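Local atomic coordinates of putative sugar binding protein (Bacteroides vulgatus ATCC 8482, PDB entry 3KEZ), a protein that probably binds sugars at the bacterial outer membrane as a calcium-containing member of the SusD family of nutrient-binding proteins. Residues M284-T287 with C288-Q292. Residues are numbered along the deposited sequence; the frame is centred on the assembly and turned at random.
Sequences MCIT and CSFYQ
T287 is the N-cap of the helix that begins at C288, and with I286 and F290 it forms a local strand-to-helix junction where the short strand 284-286 passes through T287 into helix 288-295, the axes of strand 284-286 and helix segment 288-292 at 42°. Threonine suits the place because its hydroxyl oxygen can supply the acceptor that first-turn N-H groups lack for want of a preceding turn. With OG1 set between its own backbone N and carbonyl carbon (chi1 53°), the hydroxyl faces the first turn and accepts a weak capping bond from the backbone N of F290, 3.4 Å from OG1. The carbonyl does the rest: T287 O takes a nearly straight bond from Y291 N at 3.1 Å, the first i-to-i+4 bond of the helix, and a weak, strongly bent one from F290 N. OG1 is also held from outside, by a hydrogen bond with the backbone O of D53, so the cap is also tied to the segment just before strand 55-57 of the same chain.

Next to the cap, one residue earlier, I286 points at the helix and spreads its two branches over different residues. CG2 meets the F290 ring at CD2 (3.8 Å), the two side chains lying about at right angles, while CD1, at the end of the extended CG1 arm, presses on Y291 CB at 3.5 Å. A branched aliphatic residue thus lets one side chain reach the F290 ring with one branch and the base of Y291 with the other. Cutting I286 back to an alanine removes both branches and is likely to open a gap beside the first turn, where F290 would keep only the CB contact and Y291 CB would lose the CD1 methyl.

Farther out, Y291 OH is hydrogen-bonded to D418. The strand pairs antiparallel with strand 55-57, I286 also packs against A314 and V316 of strand 313-316, and F290 touches D54 in the loop before strand 55-57, so the helix start lies between that loop and, through I286, strand 313-316.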
HETATM    1  N   MSE A 284      -9.964   1.326  14.409  1.00 10.84           N
HETATM    2  CA  MSE A 284     -10.497   1.763  13.126  1.00 11.74           C
HETATM    3  C   MSE A 284     -11.519   0.750  12.605  1.00 12.96           C
HETATM    4  O   MSE A 284     -11.311  -0.466  12.721  1.00 10.73           O
HETATM    5  CB  MSE A 284      -9.358   2.004  12.138  1.00 10.07           C
HETATM    6  CG  MSE A 284      -8.478   0.793  11.893  1.00 10.07           C
HETATM    7 SE   MSE A 284      -6.906   1.071  10.756  0.75  2.00          SE
HETATM    8  CE  MSE A 284      -7.703   1.024   9.020  1.00 11.15           C
ATOM      9  N   CYS A 285     -12.651   1.255  12.087  1.00 11.94           N
ATOM     10  CA  CYS A 285     -13.749   0.394  11.613  1.00 12.55           C
ATOM     11  C   CYS A 285     -14.250   0.881  10.245  1.00 12.98           C
ATOM     12  O   CYS A 285     -13.820   1.941   9.748  1.00  9.77           O
ATOM     13  CB  CYS A 285     -14.898   0.433  12.608  1.00 11.96           C
ATOM     14  SG  CYS A 285     -15.589   2.089  12.821  1.00 14.11           S
ATOM     15  N   ILE A 286     -15.161   0.127   9.637  1.00 13.12           N
ATOM     16  CA  ILE A 286     -15.761   0.578   8.382  1.00 10.83           C
ATOM     17  C   ILE A 286     -16.781   1.683   8.673  1.00 10.87           C
ATOM     18  O   ILE A 286     -17.348   1.734   9.751  1.00 13.04           O
ATOM     19  CB  ILE A 286     -16.433  -0.541   7.587  1.00 13.29           C
ATOM     20  CG1 ILE A 286     -17.668  -1.078   8.299  1.00 11.60           C
ATOM     21  CG2 ILE A 286     -15.432  -1.651   7.211  1.00  6.38           C
ATOM     22  CD1 ILE A 286     -18.349  -2.226   7.558  1.00 10.64           C
ATOM     23  N   THR A 287     -16.983   2.587   7.715  1.00  9.91           N
ATOM     24  CA  THR A 287     -18.050   3.572   7.810  1.00  9.41           C
ATOM     25  C   THR A 287     -19.405   2.910   7.488  1.00 10.51           C
ATOM     26  O   THR A 287     -19.456   1.848   6.853  1.00  8.36           O
ATOM     27  CB  THR A 287     -17.814   4.738   6.855  1.00  9.69           C
ATOM     28  OG1 THR A 287     -17.617   4.195   5.548  1.00 11.26           O
ATOM     29  CG2 THR A 287     -16.538   5.579   7.296  1.00  2.94           C
ATOM     30  N   CYS A 288     -20.496   3.522   7.929  1.00  9.31           N
ATOM     31  CA  CYS A 288     -21.824   3.008   7.565  1.00 10.44           C
ATOM     32  C   CYS A 288     -22.065   2.969   6.066  1.00 12.31           C
ATOM     33  O   CYS A 288     -22.655   2.016   5.538  1.00 12.91           O
ATOM     34  CB  CYS A 288     -22.908   3.841   8.220  1.00 11.12           C
ATOM     35  SG  CYS A 288     -22.929   3.642  10.034  1.00 15.55           S
ATOM     36  N   SER A 289     -21.659   4.034   5.388  1.00 12.73           N
ATOM     37  CA  SER A 289     -21.812   4.098   3.933  1.00 10.92           C
ATOM     38  C   SER A 289     -21.083   2.939   3.228  1.00 11.86           C
ATOM     39  O   SER A 289     -21.608   2.385   2.263  1.00 10.04           O
ATOM     40  CB  SER A 289     -21.336   5.443   3.355  1.00 10.85           C
ATOM     41  OG  SER A 289     -19.990   5.770   3.691  1.00  9.46           O
ATOM     42  N   PHE A 290     -19.902   2.553   3.717  1.00 10.40           N
ATOM     43  CA  PHE A 290     -19.194   1.440   3.085  1.00 10.14           C
ATOM     44  C   PHE A 290     -19.893   0.094   3.391  1.00 10.68           C
ATOM     45  O   PHE A 290     -20.032  -0.748   2.516  1.00 10.61           O
ATOM     46  CB  PHE A 290     -17.741   1.340   3.508  1.00  8.75           C
ATOM     47  CG  PHE A 290     -17.057   0.125   2.939  1.00 12.58           C
ATOM     48  CD1 PHE A 290     -16.655   0.110   1.626  1.00 11.55           C
ATOM     49  CD2 PHE A 290     -16.864  -1.006   3.699  1.00  6.84           C
ATOM     50  CE1 PHE A 290     -16.018  -1.013   1.089  1.00 17.79           C
ATOM     51  CE2 PHE A 290     -16.277  -2.119   3.171  1.00 13.48           C
ATOM     52  CZ  PHE A 290     -15.837  -2.116   1.846  1.00  9.61           C
ATOM     53  N   TYR A 291     -20.316  -0.091   4.637  1.00 10.45           N
ATOM     54  CA  TYR A 291     -21.114  -1.272   4.990  1.00 10.26           C
ATOM     55  C   TYR A 291     -22.359  -1.400   4.104  1.00 10.76           C
ATOM     56  O   TYR A 291     -22.652  -2.487   3.584  1.00 12.18           O
ATOM     57  CB  TYR A 291     -21.484  -1.247   6.467  1.00 10.01           C
ATOM     58  CG  TYR A 291     -22.261  -2.444   6.944  1.00  8.04           C
ATOM     59  CD1 TYR A 291     -21.830  -3.734   6.671  1.00 13.53           C
ATOM     60  CD2 TYR A 291     -23.448  -2.284   7.652  1.00 10.68           C
ATOM     61  CE1 TYR A 291     -22.528  -4.834   7.108  1.00  9.33           C
ATOM     62  CE2 TYR A 291     -24.175  -3.385   8.095  1.00 12.44           C
ATOM     63  CZ  TYR A 291     -23.708  -4.648   7.823  1.00 16.23           C
ATOM     64  OH  TYR A 291     -24.416  -5.705   8.243  1.00 18.36           O
ATOM     65  N   GLN A 292     -23.073  -0.284   3.906  1.00 11.56           N
ATOM     66  CA  GLN A 292     -24.261  -0.286   3.045  1.00 11.50           C
ATOM     67  C   GLN A 292     -23.960  -0.588   1.569  1.00 14.09           C
ATOM     68  O   GLN A 292     -24.690  -1.368   0.937  1.00 10.68           O
ATOM     69  CB  GLN A 292     -25.043   0.993   3.211  1.00 10.98           C
ATOM     70  CG  GLN A 292     -25.669   1.023   4.611  1.00 13.66           C
ATOM     71  CD  GLN A 292     -26.413   2.292   4.922  1.00 19.15           C
ATOM     72  OE1 GLN A 292     -26.355   3.282   4.173  1.00 23.24           O
ATOM     73  NE2 GLN A 292     -27.088   2.293   6.074  1.00 13.09           N
TER